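Local coordinates for protein monovalent Na+/H+ antiporter subunit D (PDB 7D3U) that probably serves as one of the antiporter-like membrane subunits through which the bacterial Mrp complex exchanges sodium ions for protons across the cell membrane, at residues A182-V187 with A207-L212; W229-Y234 with I299-M304; S376-A381 with L417-M422. One frame throughout, in Å; residues are numbered along the deposited sequence.

Contact 1 of 3, residues A182-V187 with A207-L212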
ATOM      1  N   ALA A 182     -10.073  -8.962  18.651  1.00 64.45           N
ATOM      2  CA  ALA A 182     -11.056  -9.738  19.397  1.00 64.45           C
ATOM      3  C   ALA A 182     -10.382 -10.797  20.256  1.00 64.45           C
ATOM      4  O   ALA A 182     -10.757 -10.998  21.414  1.00 64.45           O
ATOM      5  CB  ALA A 182     -12.051 -10.385  18.437  1.00 64.45           C
ATOM      6  N   LEU A 183      -9.371 -11.475  19.715  1.00 65.40           N
ATOM      7  CA  LEU A 183      -8.688 -12.499  20.498  1.00 65.40           C
ATOM      8  C   LEU A 183      -7.857 -11.889  21.620  1.00 65.40           C
ATOM      9  O   LEU A 183      -7.756 -12.476  22.703  1.00 65.40           O
ATOM     10  CB  LEU A 183      -7.817 -13.364  19.590  1.00 65.40           C
ATOM     11  CG  LEU A 183      -8.573 -14.195  18.553  1.00 65.40           C
ATOM     12  CD1 LEU A 183      -7.619 -15.081  17.779  1.00 65.40           C
ATOM     13  CD2 LEU A 183      -9.652 -15.025  19.220  1.00 65.40           C
ATOM     14  N   ILE A 184      -7.263 -10.715  21.387  1.00 66.09           N
ATOM     15  CA  ILE A 184      -6.557 -10.019  22.460  1.00 66.09           C
ATOM     16  C   ILE A 184      -7.524  -9.651  23.574  1.00 66.09           C
ATOM     17  O   ILE A 184      -7.226  -9.830  24.761  1.00 66.09           O
ATOM     18  CB  ILE A 184      -5.829  -8.777  21.914  1.00 66.09           C
ATOM     19  CG1 ILE A 184      -4.684  -9.186  20.995  1.00 66.09           C
ATOM     20  CG2 ILE A 184      -5.295  -7.934  23.052  1.00 66.09           C
ATOM     21  CD1 ILE A 184      -3.866  -8.023  20.498  1.00 66.09           C
ATOM     22  N   TYR A 185      -8.701  -9.134  23.214  1.00 70.41           N
ATOM     23  CA  TYR A 185      -9.699  -8.808  24.226  1.00 70.41           C
ATOM     24  C   TYR A 185     -10.241 -10.059  24.901  1.00 70.41           C
ATOM     25  O   TYR A 185     -10.713  -9.993  26.040  1.00 70.41           O
ATOM     26  CB  TYR A 185     -10.841  -8.007  23.602  1.00 70.41           C
ATOM     27  CG  TYR A 185     -11.847  -7.499  24.605  1.00 70.41           C
ATOM     28  CD1 TYR A 185     -11.655  -6.291  25.254  1.00 70.41           C
ATOM     29  CD2 TYR A 185     -12.990  -8.225  24.901  1.00 70.41           C
ATOM     30  CE1 TYR A 185     -12.569  -5.822  26.171  1.00 70.41           C
ATOM     31  CE2 TYR A 185     -13.908  -7.765  25.818  1.00 70.41           C
ATOM     32  CZ  TYR A 185     -13.693  -6.563  26.449  1.00 70.41           C
ATOM     33  OH  TYR A 185     -14.608  -6.097  27.363  1.00 70.41           O
ATOM     34  N   GLY A 186     -10.192 -11.197  24.219  1.00 69.68           N
ATOM     35  CA  GLY A 186     -10.653 -12.440  24.798  1.00 69.68           C
ATOM     36  C   GLY A 186      -9.702 -13.004  25.831  1.00 69.68           C
ATOM     37  O   GLY A 186     -10.129 -13.406  26.917  1.00 69.68           O
ATOM     38  N   VAL A 187      -8.409 -13.038  25.509  1.00 69.41           N
ATOM     39  CA  VAL A 187      -7.434 -13.610  26.431  1.00 69.41           C
ATOM     40  C   VAL A 187      -7.072 -12.620  27.532  1.00 69.41           C
ATOM     41  O   VAL A 187      -7.044 -12.974  28.715  1.00 69.41           O
ATOM     42  CB  VAL A 187      -6.195 -14.110  25.663  1.00 69.41           C
ATOM     43  CG1 VAL A 187      -6.600 -15.152  24.663  1.00 69.41           C
ATOM     44  CG2 VAL A 187      -5.536 -12.976  24.921  1.00 69.41           C
ATOM     45  N   ALA A 207       0.268 -13.839  22.713  1.00 72.44           N
ATOM     46  CA  ALA A 207       1.282 -13.624  21.692  1.00 72.44           C
ATOM     47  C   ALA A 207       0.792 -14.061  20.321  1.00 72.44           C
ATOM     48  O   ALA A 207       1.141 -13.438  19.319  1.00 72.44           O
ATOM     49  CB  ALA A 207       2.567 -14.360  22.058  1.00 72.44           C
ATOM     50  N   VAL A 208      -0.039 -15.102  20.256  1.00 70.98           N
ATOM     51  CA  VAL A 208      -0.565 -15.537  18.965  1.00 70.98           C
ATOM     52  C   VAL A 208      -1.558 -14.517  18.416  1.00 70.98           C
ATOM     53  O   VAL A 208      -1.555 -14.209  17.219  1.00 70.98           O
ATOM     54  CB  VAL A 208      -1.187 -16.938  19.088  1.00 70.98           C
ATOM     55  CG1 VAL A 208      -2.068 -17.236  17.891  1.00 70.98           C
ATOM     56  CG2 VAL A 208      -0.093 -17.977  19.210  1.00 70.98           C
ATOM     57  N   ALA A 209      -2.414 -13.965  19.279  1.00 68.09           N
ATOM     58  CA  ALA A 209      -3.336 -12.924  18.831  1.00 68.09           C
ATOM     59  C   ALA A 209      -2.586 -11.673  18.392  1.00 68.09           C
ATOM     60  O   ALA A 209      -2.943 -11.038  17.391  1.00 68.09           O
ATOM     61  CB  ALA A 209      -4.328 -12.594  19.943  1.00 68.09           C
ATOM     62  N   THR A 210      -1.538 -11.300  19.128  1.00 69.08           N
ATOM     63  CA  THR A 210      -0.745 -10.148  18.720  1.00 69.08           C
ATOM     64  C   THR A 210       0.015 -10.430  17.432  1.00 69.08           C
ATOM     65  O   THR A 210       0.239  -9.514  16.636  1.00 69.08           O
ATOM     66  CB  THR A 210       0.219  -9.746  19.833  1.00 69.08           C
ATOM     67  OG1 THR A 210      -0.468  -9.767  21.088  1.00 69.08           O
ATOM     68  CG2 THR A 210       0.743  -8.347  19.588  1.00 69.08           C
ATOM     69  N   ALA A 211       0.398 -11.686  17.197  1.00 68.07           N
ATOM     70  CA  ALA A 211       0.994 -12.045  15.918  1.00 68.07           C
ATOM     71  C   ALA A 211      -0.025 -11.938  14.795  1.00 68.07           C
ATOM     72  O   ALA A 211       0.318 -11.549  13.678  1.00 68.07           O
ATOM     73  CB  ALA A 211       1.574 -13.455  15.982  1.00 68.07           C
ATOM     74  N   LEU A 212      -1.285 -12.270  15.076  1.00 66.82           N
ATOM     75  CA  LEU A 212      -2.343 -12.064  14.089  1.00 66.82           C
ATOM     76  C   LEU A 212      -2.504 -10.586  13.759  1.00 66.82           C
ATOM     77  O   LEU A 212      -2.651 -10.212  12.588  1.00 66.82           O
ATOM     78  CB  LEU A 212      -3.662 -12.637  14.605  1.00 66.82           C
ATOM     79  CG  LEU A 212      -4.217 -13.871  13.898  1.00 66.82           C
ATOM     80  CD1 LEU A 212      -5.641 -14.134  14.347  1.00 66.82           C
ATOM     81  CD2 LEU A 212      -4.158 -13.691  12.396  1.00 66.82           C
TER

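Contact 2 of 3, residues W229-Y234 with I299-M304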
ATOM      1  N   TRP A 229      -0.212  -7.530  -3.993  1.00 71.11           N
ATOM      2  CA  TRP A 229      -1.404  -6.695  -4.029  1.00 71.11           C
ATOM      3  C   TRP A 229      -1.053  -5.217  -4.099  1.00 71.11           C
ATOM      4  O   TRP A 229      -1.846  -4.418  -4.605  1.00 71.11           O
ATOM      5  CB  TRP A 229      -2.279  -6.983  -2.812  1.00 71.11           C
ATOM      6  CG  TRP A 229      -1.775  -6.392  -1.532  1.00 71.11           C
ATOM      7  CD1 TRP A 229      -1.054  -7.029  -0.568  1.00 71.11           C
ATOM      8  CD2 TRP A 229      -1.977  -5.054  -1.063  1.00 71.11           C
ATOM      9  NE1 TRP A 229      -0.784  -6.168   0.466  1.00 71.11           N
ATOM     10  CE2 TRP A 229      -1.341  -4.950   0.185  1.00 71.11           C
ATOM     11  CE3 TRP A 229      -2.631  -3.934  -1.582  1.00 71.11           C
ATOM     12  CZ2 TRP A 229      -1.336  -3.771   0.921  1.00 71.11           C
ATOM     13  CZ3 TRP A 229      -2.623  -2.769  -0.850  1.00 71.11           C
ATOM     14  CH2 TRP A 229      -1.983  -2.694   0.387  1.00 71.11           C
ATOM     15  N   LEU A 230       0.119  -4.834  -3.599  1.00 72.76           N
ATOM     16  CA  LEU A 230       0.534  -3.438  -3.642  1.00 72.76           C
ATOM     17  C   LEU A 230       1.272  -3.091  -4.923  1.00 72.76           C
ATOM     18  O   LEU A 230       1.176  -1.954  -5.396  1.00 72.76           O
ATOM     19  CB  LEU A 230       1.420  -3.113  -2.439  1.00 72.76           C
ATOM     20  CG  LEU A 230       1.770  -1.639  -2.257  1.00 72.76           C
ATOM     21  CD1 LEU A 230       1.893  -1.317  -0.784  1.00 72.76           C
ATOM     22  CD2 LEU A 230       3.053  -1.301  -2.987  1.00 72.76           C
ATOM     23  N   ALA A 231       2.007  -4.044  -5.493  1.00 72.70           N
ATOM     24  CA  ALA A 231       2.676  -3.808  -6.763  1.00 72.70           C
ATOM     25  C   ALA A 231       1.704  -3.797  -7.933  1.00 72.70           C
ATOM     26  O   ALA A 231       2.062  -3.323  -9.015  1.00 72.70           O
ATOM     27  CB  ALA A 231       3.753  -4.865  -6.991  1.00 72.70           C
ATOM     28  N   ARG A 232       0.488  -4.306  -7.743  1.00 76.78           N
ATOM     29  CA  ARG A 232      -0.510  -4.378  -8.799  1.00 76.78           C
ATOM     30  C   ARG A 232      -1.721  -3.495  -8.530  1.00 76.78           C
ATOM     31  O   ARG A 232      -2.761  -3.680  -9.167  1.00 76.78           O
ATOM     32  CB  ARG A 232      -0.958  -5.825  -9.000  1.00 76.78           C
ATOM     33  CG  ARG A 232       0.175  -6.791  -9.281  1.00 76.78           C
ATOM     34  CD  ARG A 232       0.828  -6.497 -10.616  1.00 76.78           C
ATOM     35  NE  ARG A 232      -0.125  -6.591 -11.715  1.00 76.78           N
ATOM     36  CZ  ARG A 232       0.169  -6.318 -12.980  1.00 76.78           C
ATOM     37  NH1 ARG A 232      -0.761  -6.431 -13.917  1.00 76.78           N
ATOM     38  NH2 ARG A 232       1.394  -5.934 -13.310  1.00 76.78           N
ATOM     39  N   ALA A 233      -1.621  -2.548  -7.599  1.00 73.40           N
ATOM     40  CA  ALA A 233      -2.741  -1.659  -7.321  1.00 73.40           C
ATOM     41  C   ALA A 233      -2.315  -0.199  -7.366  1.00 73.40           C
ATOM     42  O   ALA A 233      -3.105   0.670  -7.743  1.00 73.40           O
ATOM     43  CB  ALA A 233      -3.363  -1.984  -5.964  1.00 73.40           C
ATOM     44  N   TYR A 234      -1.074   0.082  -6.987  1.00 74.48           N
ATOM     45  CA  TYR A 234      -0.573   1.451  -6.992  1.00 74.48           C
ATOM     46  C   TYR A 234      -0.234   1.940  -8.399  1.00 74.48           C
ATOM     47  O   TYR A 234      -0.499   3.108  -8.709  1.00 74.48           O
ATOM     48  CB  TYR A 234       0.645   1.586  -6.076  1.00 74.48           C
ATOM     49  CG  TYR A 234       0.291   1.847  -4.631  1.00 74.48           C
ATOM     50  CD1 TYR A 234      -0.612   1.035  -3.962  1.00 74.48           C
ATOM     51  CD2 TYR A 234       0.851   2.911  -3.942  1.00 74.48           C
ATOM     52  CE1 TYR A 234      -0.940   1.269  -2.644  1.00 74.48           C
ATOM     53  CE2 TYR A 234       0.528   3.152  -2.621  1.00 74.48           C
ATOM     54  CZ  TYR A 234      -0.368   2.328  -1.978  1.00 74.48           C
ATOM     55  OH  TYR A 234      -0.695   2.562  -0.665  1.00 74.48           O
ATOM     56  N   ILE A 299       7.689   0.373 -11.206  1.00 72.03           N
ATOM     57  CA  ILE A 299       8.950   0.107 -10.526  1.00 72.03           C
ATOM     58  C   ILE A 299       8.909   0.654  -9.106  1.00 72.03           C
ATOM     59  O   ILE A 299       9.359  -0.001  -8.156  1.00 72.03           O
ATOM     60  CB  ILE A 299      10.114   0.708 -11.333  1.00 72.03           C
ATOM     61  CG1 ILE A 299      10.514  -0.225 -12.474  1.00 72.03           C
ATOM     62  CG2 ILE A 299      11.294   1.002 -10.433  1.00 72.03           C
ATOM     63  CD1 ILE A 299      11.562   0.351 -13.389  1.00 72.03           C
ATOM     64  N   LEU A 300       8.363   1.860  -8.941  1.00 69.83           N
ATOM     65  CA  LEU A 300       8.328   2.500  -7.636  1.00 69.83           C
ATOM     66  C   LEU A 300       7.462   1.747  -6.637  1.00 69.83           C
ATOM     67  O   LEU A 300       7.702   1.855  -5.436  1.00 69.83           O
ATOM     68  CB  LEU A 300       7.843   3.941  -7.776  1.00 69.83           C
ATOM     69  CG  LEU A 300       8.644   4.799  -8.753  1.00 69.83           C
ATOM     70  CD1 LEU A 300       8.026   6.176  -8.886  1.00 69.83           C
ATOM     71  CD2 LEU A 300      10.085   4.904  -8.301  1.00 69.83           C
ATOM     72  N   ALA A 301       6.485   0.962  -7.096  1.00 70.03           N
ATOM     73  CA  ALA A 301       5.694   0.162  -6.165  1.00 70.03           C
ATOM     74  C   ALA A 301       6.542  -0.931  -5.523  1.00 70.03           C
ATOM     75  O   ALA A 301       6.552  -1.091  -4.294  1.00 70.03           O
ATOM     76  CB  ALA A 301       4.490  -0.440  -6.886  1.00 70.03           C
ATOM     77  N   PHE A 302       7.260  -1.701  -6.340  1.00 69.90           N
ATOM     78  CA  PHE A 302       8.160  -2.707  -5.792  1.00 69.90           C
ATOM     79  C   PHE A 302       9.274  -2.069  -4.975  1.00 69.90           C
ATOM     80  O   PHE A 302       9.726  -2.646  -3.977  1.00 69.90           O
ATOM     81  CB  PHE A 302       8.742  -3.553  -6.918  1.00 69.90           C
ATOM     82  CG  PHE A 302       7.940  -4.777  -7.237  1.00 69.90           C
ATOM     83  CD1 PHE A 302       7.825  -5.804  -6.319  1.00 69.90           C
ATOM     84  CD2 PHE A 302       7.311  -4.906  -8.460  1.00 69.90           C
ATOM     85  CE1 PHE A 302       7.091  -6.930  -6.613  1.00 69.90           C
ATOM     86  CE2 PHE A 302       6.578  -6.031  -8.759  1.00 69.90           C
ATOM     87  CZ  PHE A 302       6.468  -7.045  -7.834  1.00 69.90           C
ATOM     88  N   HIS A 303       9.726  -0.877  -5.370  1.00 70.80           N
ATOM     89  CA  HIS A 303      10.714  -0.177  -4.557  1.00 70.80           C
ATOM     90  C   HIS A 303      10.133   0.223  -3.210  1.00 70.80           C
ATOM     91  O   HIS A 303      10.834   0.202  -2.196  1.00 70.80           O
ATOM     92  CB  HIS A 303      11.240   1.049  -5.295  1.00 70.80           C
ATOM     93  CG  HIS A 303      12.445   0.770  -6.131  1.00 70.80           C
ATOM     94  ND1 HIS A 303      12.754   1.498  -7.258  1.00 70.80           N
ATOM     95  CD2 HIS A 303      13.416  -0.164  -6.006  1.00 70.80           C
ATOM     96  CE1 HIS A 303      13.866   1.027  -7.790  1.00 70.80           C
ATOM     97  NE2 HIS A 303      14.288   0.018  -7.052  1.00 70.80           N
ATOM     98  N   MET A 304       8.854   0.595  -3.182  1.00 72.89           N
ATOM     99  CA  MET A 304       8.196   0.882  -1.915  1.00 72.89           C
ATOM    100  C   MET A 304       8.117  -0.366  -1.053  1.00 72.89           C
ATOM    101  O   MET A 304       8.279  -0.296   0.167  1.00 72.89           O
ATOM    102  CB  MET A 304       6.802   1.449  -2.168  1.00 72.89           C
ATOM    103  CG  MET A 304       6.142   2.032  -0.939  1.00 72.89           C
ATOM    104  SD  MET A 304       4.812   3.156  -1.382  1.00 72.89           S
ATOM    105  CE  MET A 304       4.011   2.198  -2.660  1.00 72.89           C
TER

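Contact 3 of 3, residues S376-A381 with L417-M422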
ATOM      1  N   SER A 376      15.909  12.604  -5.612  1.00 72.64           N
ATOM      2  CA  SER A 376      15.179  11.606  -4.842  1.00 72.64           C
ATOM      3  C   SER A 376      15.645  10.192  -5.161  1.00 72.64           C
ATOM      4  O   SER A 376      15.605   9.323  -4.290  1.00 72.64           O
ATOM      5  CB  SER A 376      13.680  11.744  -5.096  1.00 72.64           C
ATOM      6  OG  SER A 376      13.296  13.106  -5.134  1.00 72.64           O
ATOM      7  N   ALA A 377      16.114   9.947  -6.383  1.00 72.04           N
ATOM      8  CA  ALA A 377      16.591   8.615  -6.735  1.00 72.04           C
ATOM      9  C   ALA A 377      17.905   8.304  -6.031  1.00 72.04           C
ATOM     10  O   ALA A 377      18.089   7.208  -5.489  1.00 72.04           O
ATOM     11  CB  ALA A 377      16.750   8.494  -8.248  1.00 72.04           C
ATOM     12  N   MET A 378      18.835   9.261  -6.032  1.00 74.90           N
ATOM     13  CA  MET A 378      20.077   9.065  -5.296  1.00 74.90           C
ATOM     14  C   MET A 378      19.822   8.961  -3.801  1.00 74.90           C
ATOM     15  O   MET A 378      20.529   8.231  -3.102  1.00 74.90           O
ATOM     16  CB  MET A 378      21.056  10.198  -5.593  1.00 74.90           C
ATOM     17  CG  MET A 378      21.647  10.151  -6.986  1.00 74.90           C
ATOM     18  SD  MET A 378      22.297   8.528  -7.420  1.00 74.90           S
ATOM     19  CE  MET A 378      21.114   8.013  -8.660  1.00 74.90           C
ATOM     20  N   SER A 379      18.816   9.673  -3.289  1.00 71.47           N
ATOM     21  CA  SER A 379      18.488   9.528  -1.877  1.00 71.47           C
ATOM     22  C   SER A 379      17.897   8.154  -1.590  1.00 71.47           C
ATOM     23  O   SER A 379      18.204   7.543  -0.561  1.00 71.47           O
ATOM     24  CB  SER A 379      17.525  10.627  -1.446  1.00 71.47           C
ATOM     25  OG  SER A 379      16.949  10.317  -0.193  1.00 71.47           O
ATOM     26  N   LEU A 380      17.057   7.648  -2.493  1.00 69.71           N
ATOM     27  CA  LEU A 380      16.472   6.324  -2.313  1.00 69.71           C
ATOM     28  C   LEU A 380      17.541   5.243  -2.352  1.00 69.71           C
ATOM     29  O   LEU A 380      17.494   4.286  -1.571  1.00 69.71           O
ATOM     30  CB  LEU A 380      15.416   6.075  -3.386  1.00 69.71           C
ATOM     31  CG  LEU A 380      14.701   4.729  -3.365  1.00 69.71           C
ATOM     32  CD1 LEU A 380      13.612   4.737  -2.316  1.00 69.71           C
ATOM     33  CD2 LEU A 380      14.127   4.419  -4.730  1.00 69.71           C
ATOM     34  N   ALA A 381      18.513   5.375  -3.254  1.00 71.66           N
ATOM     35  CA  ALA A 381      19.614   4.424  -3.309  1.00 71.66           C
ATOM     36  C   ALA A 381      20.622   4.628  -2.187  1.00 71.66           C
ATOM     37  O   ALA A 381      21.559   3.831  -2.069  1.00 71.66           O
ATOM     38  CB  ALA A 381      20.320   4.514  -4.661  1.00 71.66           C
ATOM     39  N   LEU A 417      20.917  -3.063  -6.430  1.00 71.88           N
ATOM     40  CA  LEU A 417      19.785  -3.297  -7.319  1.00 71.88           C
ATOM     41  C   LEU A 417      18.860  -2.087  -7.362  1.00 71.88           C
ATOM     42  O   LEU A 417      18.296  -1.765  -8.415  1.00 71.88           O
ATOM     43  CB  LEU A 417      19.028  -4.546  -6.876  1.00 71.88           C
ATOM     44  CG  LEU A 417      19.859  -5.829  -6.891  1.00 71.88           C
ATOM     45  CD1 LEU A 417      19.166  -6.931  -6.117  1.00 71.88           C
ATOM     46  CD2 LEU A 417      20.130  -6.266  -8.314  1.00 71.88           C
ATOM     47  N   THR A 418      18.699  -1.399  -6.231  1.00 72.26           N
ATOM     48  CA  THR A 418      17.908  -0.171  -6.219  1.00 72.26           C
ATOM     49  C   THR A 418      18.512   0.866  -7.155  1.00 72.26           C
ATOM     50  O   THR A 418      17.803   1.497  -7.947  1.00 72.26           O
ATOM     51  CB  THR A 418      17.813   0.381  -4.797  1.00 72.26           C
ATOM     52  OG1 THR A 418      16.826  -0.350  -4.060  1.00 72.26           O
ATOM     53  CG2 THR A 418      17.424   1.848  -4.821  1.00 72.26           C
ATOM     54  N   LEU A 419      19.831   1.051  -7.080  1.00 72.73           N
ATOM     55  CA  LEU A 419      20.499   1.985  -7.974  1.00 72.73           C
ATOM     56  C   LEU A 419      20.396   1.527  -9.420  1.00 72.73           C
ATOM     57  O   LEU A 419      20.226   2.349 -10.324  1.00 72.73           O
ATOM     58  CB  LEU A 419      21.960   2.150  -7.569  1.00 72.73           C
ATOM     59  CG  LEU A 419      22.729   3.168  -8.406  1.00 72.73           C
ATOM     60  CD1 LEU A 419      22.036   4.514  -8.344  1.00 72.73           C
ATOM     61  CD2 LEU A 419      24.164   3.279  -7.938  1.00 72.73           C
ATOM     62  N   LEU A 420      20.493   0.218  -9.661  1.00 73.91           N
ATOM     63  CA  LEU A 420      20.352  -0.297 -11.018  1.00 73.91           C
ATOM     64  C   LEU A 420      18.987   0.047 -11.596  1.00 73.91           C
ATOM     65  O   LEU A 420      18.884   0.481 -12.747  1.00 73.91           O
ATOM     66  CB  LEU A 420      20.574  -1.809 -11.028  1.00 73.91           C
ATOM     67  CG  LEU A 420      20.232  -2.580 -12.305  1.00 73.91           C
ATOM     68  CD1 LEU A 420      20.912  -1.965 -13.515  1.00 73.91           C
ATOM     69  CD2 LEU A 420      20.624  -4.037 -12.161  1.00 73.91           C
ATOM     70  N   SER A 421      17.929  -0.114 -10.805  1.00 73.02           N
ATOM     71  CA  SER A 421      16.592   0.152 -11.327  1.00 73.02           C
ATOM     72  C   SER A 421      16.341   1.649 -11.481  1.00 73.02           C
ATOM     73  O   SER A 421      15.718   2.083 -12.461  1.00 73.02           O
ATOM     74  CB  SER A 421      15.541  -0.486 -10.427  1.00 73.02           C
ATOM     75  OG  SER A 421      14.305   0.182 -10.564  1.00 73.02           O
ATOM     76  N   MET A 422      16.820   2.456 -10.533  1.00 72.75           N
ATOM     77  CA  MET A 422      16.677   3.900 -10.688  1.00 72.75           C
ATOM     78  C   MET A 422      17.461   4.405 -11.891  1.00 72.75           C
ATOM     79  O   MET A 422      17.008   5.319 -12.588  1.00 72.75           O
ATOM     80  CB  MET A 422      17.122   4.623  -9.417  1.00 72.75           C
ATOM     81  CG  MET A 422      16.295   4.292  -8.187  1.00 72.75           C
ATOM     82  SD  MET A 422      14.524   4.247  -8.507  1.00 72.75           S
ATOM     83  CE  MET A 422      14.195   5.972  -8.834  1.00 72.75           C
TER

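Contact 1 of 3, residues A182-V187 with A207-L212
Thr210 OG1 is hydrogen-bonded to the backbone oxygen of Val206, one turn earlier in its own helix, and it is also the polar atom that Ile184 touches across the contact. The CD1 of Ile184 stands 3.9 Å from OG1 of Thr210, a van der Waals approach with no bonding in it. The two side chains cross at about a right angle, so the isoleucine tip comes across the threonine rather than lying along it. Ile184 reaches this far because its chain is stretched beyond CG1 (chi2 -176°), which carries CD1 past Ala209 to OG1 and CA of Thr210.

The middle of the contact belongs to the small methyl of Ala209. It points at the other helix and sits between two neighbouring side chains there, with CB 3.6 Å from CB of Leu183 and the same 3.6 Å from CG1 of Ile184. This is the familiar arrangement of a transmembrane helical hairpin: helices 157-187 and 204-221, consecutive in the chain, run nearly antiparallel at 162°. A short residue at the point of approach allows the segment axes to come within 8.6 Å, and the Leu183 and Ala209 CA atoms stand 5.6 Å apart.

Beyond the alanine, Leu183 and Leu212 meet at their ends, obliquely, CD1 to CD1 at 4.1 Å. This flank of the hairpin is also an interface of the complex: Met703 of the subunit A chain packs on Leu183, and Leu212 lies against Leu580 of that chain and a bound dodecyl maltoside.

Contact 2 of 3, residues W229-Y234 with I299-M304
Met304 reaches over from helix 296-316 to both Leu230 and Tyr234, and its atoms take up the contact progressively. CB points at the opposing segment and CG continues anti to the backbone N (chi1 -169°), the two forming a spacer that brings no close partner of their own from 229-234. SD comes next, in a Met-aromatic contact, 5.3 Å from the centroid of the Tyr234 ring and oblique to it. A bend at the last torsion (chi3 44°) then tucks CE into the fork between two residues: it lies 3.5 Å from CD2 and almost as near to CE2 of Tyr234, while CD2 of Leu230 approaches the same methyl to 3.6 Å. Both partners meet the methionine at about a right angle.

One turn back, the methyl of Ala301 faces the backbone of the other segment, its CB 3.8 Å from CA of Ala231. The alanine CA atoms are themselves only 5.0 Å apart, a spacing that two such small residues permit. Ala231 puts its own CB over one face of the Phe302 ring, 3.6 Å from the centroid and 17° off the normal, a CH-pi contact displaced toward CE2 and CZ.

Segment 229-234 holds the short helix 228-231, which follows helix 204-221 after a break; an interrupted transmembrane helix at this place is a known feature of the family. Where the chain leaves the helix, Arg232 turns to salt bridges with Asp564 of subunit A and Asp103 of subunit C. The side chains meeting 299-304 are instead apolar or aromatic, and nearby backbone carbonyls, such as O of Ala301 beside CD2 of Leu230, meet only carbon; without hydrogen bonds across it, cohesion probably rests on dispersion and complementary shape.

Contact 3 of 3, residues S376-A381 with L417-M422
No aromatic ring or other flat side chain takes part where Leu380 and Ala381 meet Thr418; the flat group is a backbone peptide. The unit linking Leu380 to Ala381 has CG2 of Thr418 off one side of its plane, 4.1 Å from O of Leu380 and 3.7 Å from CA of Ala381. With CG2 anti to its own backbone N, Thr418 offers this methyl to the other helix, while its OG1 turns back in a weak hydrogen bond to O of Val414.

Around this point aliphatic tips and thioethers interlock. Met422, bent at both chi2 (-43°) and chi3 (-68°), folds across the gap: its CE rests 3.6 Å from CB of Ala377, and its SD meets CD2 of Leu380 at 3.8 Å, the two longer side chains crossing at about a right angle. Cutting Met422 back to an alanine removes CG, SD and CE, which would probably leave the Leu380 branch without its mate, take the nearest contact from Ala377 and open a gap between the helices. On the far flank CE of Met378 curls round to CD1 of Leu419 at 3.6 Å, and that same CD1 also touches CB of Ala381 at 4.1 Å.

The pairing joins two nearly antiparallel helices, 367-380 and 405-430, whose segment axes pass at 9.6 Å. Helix 367-380 is followed by a break before helix 387-401, consistent with the second interrupted membrane helix known in this family. Helix 296-316 lies against Leu380 and Met422 through Gln307 and His303, helix 272-292 backs Thr418, helix 320-350 adjoins Ser376, and Leu136 and Val161 of subunit A cover Met378 and Leu419.

Overall arrangement
Followed from the N terminus, the three contacts come in series, none enclosing or crossing another. Contact 1 closes the short connection between helices 157-187 and 204-221, near one end of the bundle. The chain then runs on along helix 204-221 into the short helix 228-231, where contact 2 opens, about 30 Å from contact 1 between centres; it spans three helices before 299-304 closes it. Contact 3, by way of helix 387-401, joins 367-380 to 405-430. Contacts 2 and 3 adjoin, their centres about 15 Å apart, with Ile299 and His303 packing on Ser421. Together they illustrate how local apolar pairings tie consecutive and distant helices into one membrane domain.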